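Side-chain contacts in dihydropteroate synthase (Stenotrophomonas maltophilia, PDB 7L6P), which probably catalyses the condensation of para-aminobenzoate with 6-hydroxymethyl-7,8-dihydropterin diphosphate to form 7,8-dihydropteroate, the precursor of folates: residues D48-A53 against V91-E96; L151-G156 against A172-F177; T212-S217 against H257-Q262. One frame throughout, in Å; residues are numbered along the deposited sequence. Where two conformers were deposited one is given.

Contact 1. Residues D48-A53 against V91-E96; sequences DTTEAA and VIPVIE
Thr50 and Val94 bury the largest areas here, each roughly 55 Å², and they are also the pair with the nearest CA atoms, 5.9 Å apart. Their side chains run past each other in opposite directions, leaving Thr50 CG2 at 4.2 Å from Val94 CG2. That placing follows from the threonine torsion: chi1 of -73° sets the methyl anti to the backbone N and the hydroxyl beside that N. The two branches therefore divide the work on Pro93, and the threonine and proline side chains cross at about a right angle. Thr50 CG2 meets Pro93 CB at 3.9 Å, and Thr50 OG1 approaches Pro93 CG at 3.8 Å, a van der Waals contact with no hydrogen bond. One turn on, Ala53 CB sits before both valine methyls, 4.0 Å from Val94 CG2 and slightly farther from CG1. Behind this face, the backbone N-H groups of Thr50 and Glu51 donate weak hydrogen bonds to Asp48 OD1 and OD2 respectively. Val94 continues inward onto Val36 and Ile70, and Ala53 also touches Val36, so the buried end of the contact leads to the barrel wall. The segment axes approach to 9.2 Å at -38°, with the chain directions running broadly together, as is typical of consecutive outer helices in a TIM barrel, here helices 49-62 and 84-101.

Contact 2. Residues L151-G156 against A172-F177; sequences LMHMQG and AEVHGF
His153 meets helix 170-188 through two differently turned surfaces of its imidazole. Over one face lies Val174 CG2, 3.8 Å from the ring centroid and only 8° off the normal, a CH-pi contact in which the methyl is almost equally far from several ring atoms. The edge of the same ring points at the face of Phe177 in a T-shaped pair, with centroids 4.9 Å apart and planes at 86°. The nearest atoms of the two rings are His153 CD2 and Phe177 CG, 3.5 Å apart. Phe177 in turn presents its own edge to the backbone: its CE1 lies 3.4 Å from Met152 O. The valine methyl and the phenylalanine are thus one helical turn apart and address perpendicular aspects of one imidazole.

A chi1 of 173° swings the His153 ring away from the backbone N and out from the strand end toward the helix. ND1 is hydrogen-bonded to Lys205 NZ, which, together with contact from Tyr167, further restrains the ring. Met152 sends its side chain the other way, to within about 4 Å of the imidazole molecule bound in the active site, probably from the crystallisation liquor, so neighbouring side chains point to the site and to the outer helix. Backbone hydrogen bonds join Leu151 and His153 to strand 195-198, and Leu151 reaches Arg181 and Leu182 farther along the helix. The contact therefore lies where barrel strand 149-152 gives way to the loop leading to helix 170-188, beside strand 195-198.

Contact 3. Residues T212-S217 against H257-Q262; sequences TLLARS and HLIAVQ
Leu214 and Ala260 mark the closest backbone approach, 6.4 Å between CA atoms, where the end of helix 207-215 meets the last turns of helix 250-262. The leucine fork does nearly all the touching. Its chi1 of 178° extends the fork away from its own main-chain N, and the two methyls split between neighbouring residues of the opposing helix. Leu214 CD1 packs on Ala260, 3.6 Å from CA and 3.7 Å from CB; the small side chain lets the methyl reach the main chain itself. Leu214 CD2 goes to Ile259 CG2 at 4.1 Å, and those two side chains cross at about a right angle.

Beside this apolar patch runs a polar link: a water donates to Ala260 O at 3.0 Å and is hydrogen-bonded to Ser217 OG at 2.6 Å, bridging the helix that has just ended to the other helix. Arg263 adds a further tie through its NH1 to Ala215 O. Leu214 also packs on Val286 of the second subunit, while Gln262 pairs with Gln262 of that subunit, so the contact borders the dimer interface. On the inner side Ser217 touches Leu199, just past strand 195-198, and His257 and Val261 rest on strand 267-270.

How the contacts relate
The three contacts follow one another along the chain without interleaving, and all lie in one TIM-barrel domain, around its closed eight-stranded parallel sheet. Contact 1 joins the helices after the first and second strands. It lies on the other side of the chain's centre from the others, its centre about 32 Å from that of contact 2 and about 33 Å from that of contact 3. Contacts 2 and 3 are neighbours, centres about 16 Å apart, and they touch: Val174 CG2 packs 3.8 Å from Leu213 CD2, linking helices 170-188 and 207-215. Contact 1 pairs successive outer helices, contact 2 fixes a strand end beside the active site to its helix, and contact 3 carries the packing to the dimer interface.

Contact 1. Residues D48-A53 against V91-E96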
ATOM      1  N   ASP A  48      11.599 -13.605  30.732  1.00116.83           N
ATOM      2  CA  ASP A  48      10.533 -12.784  31.301  1.00116.48           C
ATOM      3  C   ASP A  48       9.648 -12.183  30.203  1.00115.57           C
ATOM      4  O   ASP A  48      10.080 -11.296  29.463  1.00112.23           O
ATOM      5  CB  ASP A  48      11.124 -11.673  32.170  1.00118.51           C
ATOM      6  CG  ASP A  48      10.057 -10.825  32.840  1.00117.52           C
ATOM      7  OD1 ASP A  48       8.946 -11.342  33.095  1.00117.15           O
ATOM      8  OD2 ASP A  48      10.330  -9.635  33.104  1.00118.05           O
ATOM      9  N   THR A  49       8.401 -12.661  30.113  1.00109.86           N
ATOM     10  CA  THR A  49       7.482 -12.183  29.082  1.00105.10           C
ATOM     11  C   THR A  49       6.998 -10.759  29.321  1.00 98.37           C
ATOM     12  O   THR A  49       6.588 -10.097  28.361  1.00 94.74           O
ATOM     13  CB  THR A  49       6.280 -13.122  28.960  1.00103.26           C
ATOM     14  OG1 THR A  49       5.397 -12.918  30.067  1.00100.37           O
ATOM     15  CG2 THR A  49       6.744 -14.574  28.932  1.00106.24           C
ATOM     16  N   THR A  50       7.019 -10.272  30.563  1.00102.87           N
ATOM     17  CA  THR A  50       6.604  -8.892  30.803  1.00 97.22           C
ATOM     18  C   THR A  50       7.619  -7.903  30.240  1.00 96.48           C
ATOM     19  O   THR A  50       7.263  -7.008  29.465  1.00 91.57           O
ATOM     20  CB  THR A  50       6.381  -8.653  32.297  1.00 95.08           C
ATOM     21  OG1 THR A  50       5.173  -9.312  32.711  1.00 93.91           O
ATOM     22  CG2 THR A  50       6.264  -7.159  32.589  1.00 92.26           C
ATOM     23  N   GLU A  51       8.898  -8.070  30.589  1.00101.28           N
ATOM     24  CA  GLU A  51       9.923  -7.148  30.107  1.00 97.52           C
ATOM     25  C   GLU A  51      10.013  -7.175  28.587  1.00 95.55           C
ATOM     26  O   GLU A  51      10.293  -6.150  27.958  1.00 94.73           O
ATOM     27  CB  GLU A  51      11.276  -7.477  30.739  1.00 99.14           C
ATOM     28  N   ALA A  52       9.801  -8.348  27.983  1.00 91.67           N
ATOM     29  CA  ALA A  52       9.801  -8.461  26.527  1.00 86.50           C
ATOM     30  C   ALA A  52       8.672  -7.648  25.890  1.00 87.30           C
ATOM     31  O   ALA A  52       8.889  -6.945  24.894  1.00 84.80           O
ATOM     32  CB  ALA A  52       9.678  -9.927  26.127  1.00 90.24           C
ATOM     33  N   ALA A  53       7.450  -7.742  26.444  1.00 88.30           N
ATOM     34  CA  ALA A  53       6.304  -7.040  25.865  1.00 82.25           C
ATOM     35  C   ALA A  53       6.447  -5.533  26.005  1.00 82.34           C
ATOM     36  O   ALA A  53       6.073  -4.783  25.097  1.00 79.62           O
ATOM     37  CB  ALA A  53       5.004  -7.510  26.516  1.00 80.58           C
ATOM     38  N   VAL A  91      -1.322  -8.747  31.704  1.00 81.93           N
ATOM     39  CA  VAL A  91      -1.447  -7.436  31.067  1.00 80.35           C
ATOM     40  C   VAL A  91      -1.223  -6.278  32.038  1.00 80.89           C
ATOM     41  O   VAL A  91      -0.757  -5.210  31.625  1.00 78.91           O
ATOM     42  CB  VAL A  91      -2.811  -7.271  30.360  1.00 77.47           C
ATOM     43  CG1 VAL A  91      -3.101  -8.444  29.437  1.00 74.58           C
ATOM     44  CG2 VAL A  91      -3.936  -7.042  31.364  1.00 76.62           C
ATOM     45  N   ILE A  92      -1.559  -6.454  33.323  1.00 80.57           N
ATOM     46  CA  ILE A  92      -1.450  -5.335  34.268  1.00 80.47           C
ATOM     47  C   ILE A  92      -0.019  -4.820  34.390  1.00 83.66           C
ATOM     48  O   ILE A  92       0.184  -3.600  34.270  1.00 83.59           O
ATOM     49  CB  ILE A  92      -2.076  -5.707  35.620  1.00 80.77           C
ATOM     50  CG1 ILE A  92      -3.577  -5.925  35.456  1.00 79.81           C
ATOM     51  CG2 ILE A  92      -1.847  -4.594  36.630  1.00 79.40           C
ATOM     52  CD1 ILE A  92      -4.285  -4.695  34.940  1.00 74.83           C
ATOM     53  N   PRO A  93       1.006  -5.657  34.626  1.00 82.63           N
ATOM     54  CA  PRO A  93       2.369  -5.100  34.655  1.00 80.44           C
ATOM     55  C   PRO A  93       2.759  -4.448  33.346  1.00 82.08           C
ATOM     56  O   PRO A  93       3.456  -3.427  33.353  1.00 85.10           O
ATOM     57  CB  PRO A  93       3.253  -6.318  34.977  1.00 80.09           C
ATOM     58  CG  PRO A  93       2.432  -7.498  34.601  1.00 81.69           C
ATOM     59  CD  PRO A  93       1.014  -7.105  34.907  1.00 79.63           C
ATOM     60  N   VAL A  94       2.310  -4.997  32.216  1.00 82.92           N
ATOM     61  CA  VAL A  94       2.688  -4.421  30.931  1.00 80.81           C
ATOM     62  C   VAL A  94       2.039  -3.057  30.750  1.00 82.65           C
ATOM     63  O   VAL A  94       2.645  -2.140  30.188  1.00 85.73           O
ATOM     64  CB  VAL A  94       2.328  -5.384  29.786  1.00 78.34           C
ATOM     65  CG1 VAL A  94       2.569  -4.729  28.427  1.00 73.58           C
ATOM     66  CG2 VAL A  94       3.131  -6.663  29.905  1.00 80.64           C
ATOM     67  N   ILE A  95       0.816  -2.886  31.246  1.00 81.67           N
ATOM     68  CA  ILE A  95       0.152  -1.593  31.126  1.00 80.23           C
ATOM     69  C   ILE A  95       0.770  -0.587  32.087  1.00 85.47           C
ATOM     70  O   ILE A  95       1.081   0.547  31.704  1.00 86.54           O
ATOM     71  CB  ILE A  95      -1.360  -1.726  31.364  1.00 76.44           C
ATOM     72  CG1 ILE A  95      -2.011  -2.529  30.248  1.00 77.16           C
ATOM     73  CG2 ILE A  95      -1.988  -0.361  31.344  1.00 75.78           C
ATOM     74  CD1 ILE A  95      -3.477  -2.763  30.458  1.00 71.54           C
ATOM     75  N   GLU A  96       0.948  -0.979  33.353  1.00 90.00           N
ATOM     76  CA  GLU A  96       1.534  -0.061  34.327  1.00 90.21           C
ATOM     77  C   GLU A  96       2.856   0.503  33.827  1.00 91.10           C
ATOM     78  O   GLU A  96       3.069   1.721  33.839  1.00 91.14           O
ATOM     79  CB  GLU A  96       1.729  -0.748  35.681  1.00 89.86           C
ATOM     80  CG  GLU A  96       0.468  -0.865  36.519  1.00 92.55           C
ATOM     81  CD  GLU A  96       0.673  -1.705  37.767  1.00 94.56           C
ATOM     82  OE1 GLU A  96       1.590  -2.550  37.779  1.00 94.80           O
ATOM     83  OE2 GLU A  96      -0.067  -1.498  38.752  1.00 96.44           O
TER

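Contact 2. Residues L151-G156 against A172-F177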
ATOM      1  N   LEU A 151     -16.354  -0.583  19.802  1.00 51.90           N
ATOM      2  CA  LEU A 151     -17.373  -1.604  19.629  1.00 51.70           C
ATOM      3  C   LEU A 151     -17.061  -2.363  18.343  1.00 54.52           C
ATOM      4  O   LEU A 151     -17.249  -1.841  17.237  1.00 53.86           O
ATOM      5  CB  LEU A 151     -18.767  -0.993  19.587  1.00 50.05           C
ATOM      6  CG  LEU A 151     -19.114  -0.101  20.787  1.00 52.90           C
ATOM      7  CD1 LEU A 151     -20.533   0.474  20.663  1.00 46.16           C
ATOM      8  CD2 LEU A 151     -18.919  -0.833  22.108  1.00 52.00           C
ATOM      9  N   MET A 152     -16.587  -3.592  18.489  1.00 52.44           N
ATOM     10  CA  MET A 152     -16.312  -4.429  17.336  1.00 53.29           C
ATOM     11  C   MET A 152     -17.519  -5.302  17.025  1.00 50.38           C
ATOM     12  O   MET A 152     -18.318  -5.626  17.905  1.00 48.98           O
ATOM     13  CB  MET A 152     -15.094  -5.311  17.579  1.00 50.64           C
ATOM     14  CG  MET A 152     -14.457  -5.776  16.286  1.00 53.36           C
ATOM     15  SD  MET A 152     -13.107  -6.942  16.525  1.00 53.24           S
ATOM     16  CE  MET A 152     -14.040  -8.453  16.734  1.00 52.52           C
ATOM     17  N   HIS A 153     -17.654  -5.659  15.753  1.00 50.27           N
ATOM     18  CA  HIS A 153     -18.608  -6.664  15.319  1.00 49.40           C
ATOM     19  C   HIS A 153     -17.885  -7.988  15.156  1.00 52.96           C
ATOM     20  O   HIS A 153     -16.819  -8.047  14.526  1.00 51.56           O
ATOM     21  CB  HIS A 153     -19.279  -6.307  13.997  1.00 48.70           C
ATOM     22  CG  HIS A 153     -20.131  -7.413  13.451  1.00 50.27           C
ATOM     23  ND1 HIS A 153     -19.621  -8.461  12.710  1.00 53.30           N
ATOM     24  CD2 HIS A 153     -21.460  -7.649  13.570  1.00 47.24           C
ATOM     25  CE1 HIS A 153     -20.598  -9.292  12.389  1.00 53.76           C
ATOM     26  NE2 HIS A 153     -21.725  -8.822  12.900  1.00 54.00           N
ATOM     27  N   MET A 154     -18.452  -9.033  15.745  1.00 54.85           N
ATOM     28  CA  MET A 154     -18.080 -10.404  15.427  1.00 54.01           C
ATOM     29  C   MET A 154     -19.313 -11.285  15.466  1.00 56.77           C
ATOM     30  O   MET A 154     -20.194 -11.107  16.305  1.00 54.62           O
ATOM     31  CB  MET A 154     -17.027 -10.956  16.384  1.00 54.28           C
ATOM     32  CG  MET A 154     -17.442 -11.001  17.840  1.00 57.90           C
ATOM     33  SD  MET A 154     -16.331 -12.013  18.837  1.00 69.43           S
ATOM     34  CE  MET A 154     -16.735 -13.593  18.132  1.00 67.54           C
ATOM     35  N   GLN A 155     -19.366 -12.222  14.533  1.00 62.32           N
ATOM     36  CA  GLN A 155     -20.295 -13.335  14.581  1.00 62.82           C
ATOM     37  C   GLN A 155     -19.623 -14.438  15.387  1.00 64.05           C
ATOM     38  O   GLN A 155     -18.449 -14.724  15.172  1.00 63.68           O
ATOM     39  CB  GLN A 155     -20.631 -13.802  13.168  1.00 62.90           C
ATOM     40  CG  GLN A 155     -22.057 -14.265  12.988  1.00 69.42           C
ATOM     41  CD  GLN A 155     -22.402 -14.563  11.536  1.00 70.80           C
ATOM     42  OE1 GLN A 155     -23.278 -13.921  10.953  1.00 71.97           O
ATOM     43  NE2 GLN A 155     -21.725 -15.545  10.950  1.00 72.57           N
ATOM     44  N   GLY A 156     -20.321 -14.972  16.378  1.00 67.42           N
ATOM     45  CA  GLY A 156     -19.760 -15.964  17.270  1.00 61.48           C
ATOM     46  C   GLY A 156     -19.497 -15.405  18.656  1.00 63.56           C
ATOM     47  O   GLY A 156     -19.932 -14.309  19.016  1.00 66.36           O
ATOM     48  N   ALA A 172     -25.433  -4.616   5.655  1.00 50.07           N
ATOM     49  CA  ALA A 172     -26.633  -4.248   6.410  1.00 52.50           C
ATOM     50  C   ALA A 172     -26.643  -4.885   7.797  1.00 53.38           C
ATOM     51  O   ALA A 172     -27.077  -4.257   8.772  1.00 53.54           O
ATOM     52  CB  ALA A 172     -27.889  -4.648   5.634  1.00 45.63           C
ATOM     53  N   GLU A 173     -26.136  -6.117   7.916  1.00 52.28           N
ATOM     54  CA  GLU A 173     -26.175  -6.826   9.192  1.00 48.71           C
ATOM     55  C   GLU A 173     -25.123  -6.304  10.159  1.00 49.45           C
ATOM     56  O   GLU A 173     -25.366  -6.263  11.373  1.00 46.94           O
ATOM     57  CB  GLU A 173     -26.004  -8.321   8.960  1.00 48.91           C
ATOM     58  CG  GLU A 173     -27.239  -8.927   8.348  1.00 54.94           C
ATOM     59  CD  GLU A 173     -27.094 -10.419   8.018  1.00 56.09           C
ATOM     60  OE1 GLU A 173     -26.721 -11.209   8.924  1.00 51.20           O
ATOM     61  OE2 GLU A 173     -27.373 -10.784   6.852  1.00 53.75           O
ATOM     62  N   VAL A 174     -23.933  -5.958   9.649  1.00 46.15           N
ATOM     63  CA  VAL A 174     -22.919  -5.326  10.491  1.00 46.64           C
ATOM     64  C   VAL A 174     -23.391  -3.949  10.921  1.00 45.04           C
ATOM     65  O   VAL A 174     -23.225  -3.551  12.079  1.00 45.08           O
ATOM     66  CB  VAL A 174     -21.556  -5.258   9.762  1.00 46.36           C
ATOM     67  CG1 VAL A 174     -20.580  -4.393  10.530  1.00 41.33           C
ATOM     68  CG2 VAL A 174     -20.961  -6.652   9.582  1.00 46.25           C
ATOM     69  N   HIS A 175     -23.984  -3.199   9.993  1.00 47.48           N
ATOM     70  CA  HIS A 175     -24.576  -1.915  10.341  1.00 50.72           C
ATOM     71  C   HIS A 175     -25.612  -2.074  11.450  1.00 52.19           C
ATOM     72  O   HIS A 175     -25.515  -1.428  12.502  1.00 51.77           O
ATOM     73  CB  HIS A 175     -25.212  -1.286   9.098  1.00 51.76           C
ATOM     74  CG  HIS A 175     -25.776   0.078   9.327  1.00 53.45           C
ATOM     75  ND1 HIS A 175     -27.113   0.296   9.589  1.00 59.69           N
ATOM     76  CD2 HIS A 175     -25.191   1.300   9.325  1.00 53.97           C
ATOM     77  CE1 HIS A 175     -27.329   1.589   9.751  1.00 51.84           C
ATOM     78  NE2 HIS A 175     -26.178   2.220   9.598  1.00 57.29           N
ATOM     79  N   GLY A 176     -26.594  -2.963  11.244  1.00 52.27           N
ATOM     80  CA  GLY A 176     -27.670  -3.107  12.218  1.00 49.82           C
ATOM     81  C   GLY A 176     -27.140  -3.470  13.587  1.00 46.95           C
ATOM     82  O   GLY A 176     -27.575  -2.924  14.606  1.00 47.59           O
ATOM     83  N   PHE A 177     -26.145  -4.353  13.619  1.00 50.63           N
ATOM     84  CA  PHE A 177     -25.536  -4.744  14.883  1.00 50.82           C
ATOM     85  C   PHE A 177     -24.923  -3.543  15.578  1.00 51.49           C
ATOM     86  O   PHE A 177     -25.215  -3.276  16.749  1.00 51.99           O
ATOM     87  CB  PHE A 177     -24.467  -5.810  14.643  1.00 43.13           C
ATOM     88  CG  PHE A 177     -23.634  -6.139  15.869  1.00 47.77           C
ATOM     89  CD1 PHE A 177     -22.474  -5.421  16.164  1.00 48.50           C
ATOM     90  CD2 PHE A 177     -23.972  -7.212  16.689  1.00 42.32           C
ATOM     91  CE1 PHE A 177     -21.680  -5.743  17.271  1.00 47.02           C
ATOM     92  CE2 PHE A 177     -23.179  -7.529  17.799  1.00 48.52           C
ATOM     93  CZ  PHE A 177     -22.039  -6.778  18.097  1.00 44.40           C
TER

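Contact 3. Residues T212-S217 against H257-Q262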
ATOM      1  N   THR A 212     -16.106  -7.195   0.909  1.00 49.66           N
ATOM      2  CA  THR A 212     -17.325  -6.411   0.774  1.00 48.90           C
ATOM      3  C   THR A 212     -17.384  -5.314   1.851  1.00 50.76           C
ATOM      4  O   THR A 212     -17.557  -4.128   1.535  1.00 47.95           O
ATOM      5  CB  THR A 212     -18.542  -7.346   0.814  1.00 50.43           C
ATOM      6  OG1 THR A 212     -18.609  -8.106  -0.413  1.00 44.07           O
ATOM      7  CG2 THR A 212     -19.845  -6.553   0.995  1.00 46.73           C
ATOM      8  N   LEU A 213     -17.145  -5.678   3.118  1.00 48.62           N
ATOM      9  CA  LEU A 213     -17.106  -4.680   4.188  1.00 48.91           C
ATOM     10  C   LEU A 213     -16.036  -3.626   3.943  1.00 50.18           C
ATOM     11  O   LEU A 213     -16.268  -2.435   4.167  1.00 50.30           O
ATOM     12  CB  LEU A 213     -16.856  -5.349   5.533  1.00 45.85           C
ATOM     13  CG  LEU A 213     -18.038  -6.087   6.133  1.00 51.04           C
ATOM     14  CD1 LEU A 213     -17.538  -7.002   7.235  1.00 44.57           C
ATOM     15  CD2 LEU A 213     -19.118  -5.064   6.638  1.00 44.45           C
ATOM     16  N   LEU A 214     -14.828  -4.050   3.544  1.00 52.71           N
ATOM     17  CA  LEU A 214     -13.757  -3.077   3.335  1.00 47.65           C
ATOM     18  C   LEU A 214     -14.107  -2.139   2.199  1.00 47.81           C
ATOM     19  O   LEU A 214     -13.925  -0.925   2.315  1.00 52.20           O
ATOM     20  CB  LEU A 214     -12.426  -3.777   3.051  1.00 47.35           C
ATOM     21  CG  LEU A 214     -11.236  -2.835   2.757  1.00 50.02           C
ATOM     22  CD1 LEU A 214     -10.999  -1.867   3.918  1.00 44.74           C
ATOM     23  CD2 LEU A 214      -9.934  -3.620   2.394  1.00 40.89           C
ATOM     24  N   ALA A 215     -14.657  -2.677   1.111  1.00 46.90           N
ATOM     25  CA  ALA A 215     -14.962  -1.848  -0.048  1.00 48.16           C
ATOM     26  C   ALA A 215     -16.063  -0.834   0.255  1.00 49.04           C
ATOM     27  O   ALA A 215     -15.983   0.317  -0.193  1.00 48.47           O
ATOM     28  CB  ALA A 215     -15.355  -2.729  -1.229  1.00 46.96           C
ATOM     29  N   ARG A 216     -17.104  -1.246   0.985  1.00 48.00           N
ATOM     30  CA  ARG A 216     -18.220  -0.377   1.335  0.53 51.64           C
ATOM     31  C   ARG A 216     -18.101   0.185   2.753  1.00 50.39           C
ATOM     32  O   ARG A 216     -19.101   0.626   3.316  1.00 52.27           O
ATOM     33  CB  ARG A 216     -19.548  -1.126   1.162  0.53 50.80           C
ATOM     34  CG  ARG A 216     -19.545  -2.102  -0.017  0.53 52.25           C
ATOM     35  CD  ARG A 216     -20.890  -2.218  -0.723  0.53 53.82           C
ATOM     36  NE  ARG A 216     -21.879  -3.006   0.004  0.53 54.99           N
ATOM     37  CZ  ARG A 216     -22.270  -4.227  -0.343  0.53 55.11           C
ATOM     38  NH1 ARG A 216     -21.731  -4.860  -1.380  0.53 54.06           N
ATOM     39  NH2 ARG A 216     -23.232  -4.823   0.358  0.53 49.64           N
ATOM     40  N   SER A 217     -16.895   0.197   3.337  1.00 49.55           N
ATOM     41  CA  SER A 217     -16.772   0.639   4.728  1.00 50.03           C
ATOM     42  C   SER A 217     -17.114   2.115   4.927  1.00 52.82           C
ATOM     43  O   SER A 217     -17.460   2.517   6.045  1.00 53.24           O
ATOM     44  CB  SER A 217     -15.363   0.384   5.251  1.00 49.23           C
ATOM     45  OG  SER A 217     -14.404   1.046   4.468  1.00 48.46           O
ATOM     46  N   HIS A 257      -4.604  -1.611   4.799  1.00 49.48           N
ATOM     47  CA  HIS A 257      -4.820  -0.511   5.733  1.00 48.45           C
ATOM     48  C   HIS A 257      -4.870   0.845   5.035  1.00 49.95           C
ATOM     49  O   HIS A 257      -5.626   1.720   5.461  1.00 53.64           O
ATOM     50  CB  HIS A 257      -3.742  -0.543   6.815  1.00 47.70           C
ATOM     51  CG  HIS A 257      -3.924  -1.675   7.764  1.00 51.03           C
ATOM     52  ND1 HIS A 257      -2.922  -2.570   8.068  1.00 49.77           N
ATOM     53  CD2 HIS A 257      -5.023  -2.087   8.448  1.00 52.40           C
ATOM     54  CE1 HIS A 257      -3.392  -3.485   8.900  1.00 51.40           C
ATOM     55  NE2 HIS A 257      -4.664  -3.220   9.141  1.00 54.32           N
ATOM     56  N   LEU A 258      -4.104   1.040   3.964  1.00 46.25           N
ATOM     57  CA  LEU A 258      -4.232   2.266   3.179  1.00 48.47           C
ATOM     58  C   LEU A 258      -5.638   2.402   2.619  1.00 49.78           C
ATOM     59  O   LEU A 258      -6.251   3.477   2.691  1.00 48.53           O
ATOM     60  CB  LEU A 258      -3.192   2.287   2.049  1.00 45.70           C
ATOM     61  CG  LEU A 258      -3.199   3.450   1.067  1.00 45.95           C
ATOM     62  CD1 LEU A 258      -3.255   4.789   1.789  1.00 47.15           C
ATOM     63  CD2 LEU A 258      -1.921   3.376   0.225  1.00 48.91           C
ATOM     64  N   ILE A 259      -6.157   1.317   2.036  1.00 48.74           N
ATOM     65  CA  ILE A 259      -7.511   1.329   1.491  1.00 49.30           C
ATOM     66  C   ILE A 259      -8.525   1.594   2.587  1.00 48.97           C
ATOM     67  O   ILE A 259      -9.494   2.332   2.389  1.00 49.42           O
ATOM     68  CB  ILE A 259      -7.811   0.000   0.774  1.00 50.44           C
ATOM     69  CG1 ILE A 259      -6.857  -0.200  -0.411  1.00 48.59           C
ATOM     70  CG2 ILE A 259      -9.296  -0.094   0.380  1.00 45.00           C
ATOM     71  CD1 ILE A 259      -6.894  -1.615  -0.984  1.00 49.29           C
ATOM     72  N   ALA A 260      -8.348   0.959   3.743  1.00 51.96           N
ATOM     73  CA  ALA A 260      -9.257   1.188   4.863  1.00 47.77           C
ATOM     74  C   ALA A 260      -9.262   2.653   5.268  1.00 51.30           C
ATOM     75  O   ALA A 260     -10.314   3.207   5.614  1.00 55.10           O
ATOM     76  CB  ALA A 260      -8.867   0.301   6.046  1.00 44.63           C
ATOM     77  N   VAL A 261      -8.090   3.295   5.264  1.00 48.09           N
ATOM     78  CA  VAL A 261      -8.014   4.706   5.630  1.00 47.77           C
ATOM     79  C   VAL A 261      -8.643   5.576   4.551  1.00 52.38           C
ATOM     80  O   VAL A 261      -9.364   6.543   4.842  1.00 49.82           O
ATOM     81  CB  VAL A 261      -6.562   5.088   5.926  1.00 51.28           C
ATOM     82  CG1 VAL A 261      -6.391   6.632   5.993  1.00 50.12           C
ATOM     83  CG2 VAL A 261      -6.137   4.427   7.206  1.00 45.79           C
ATOM     84  N   GLN A 262      -8.402   5.249   3.286  1.00 53.71           N
ATOM     85  CA  GLN A 262      -9.050   6.005   2.222  1.00 51.26           C
ATOM     86  C   GLN A 262     -10.571   5.950   2.325  1.00 50.45           C
ATOM     87  O   GLN A 262     -11.254   6.849   1.833  1.00 54.17           O
ATOM     88  CB  GLN A 262      -8.610   5.487   0.860  1.00 51.57           C
ATOM     89  CG  GLN A 262      -7.119   5.647   0.598  1.00 51.65           C
ATOM     90  CD  GLN A 262      -6.684   4.977  -0.672  1.00 50.84           C
ATOM     91  OE1 GLN A 262      -7.194   3.915  -1.037  1.00 52.40           O
ATOM     92  NE2 GLN A 262      -5.748   5.606  -1.377  1.00 49.39           N
TER
HETATM   93  O   HOH W   1     -12.500   1.302   6.193  1.00 48.84           O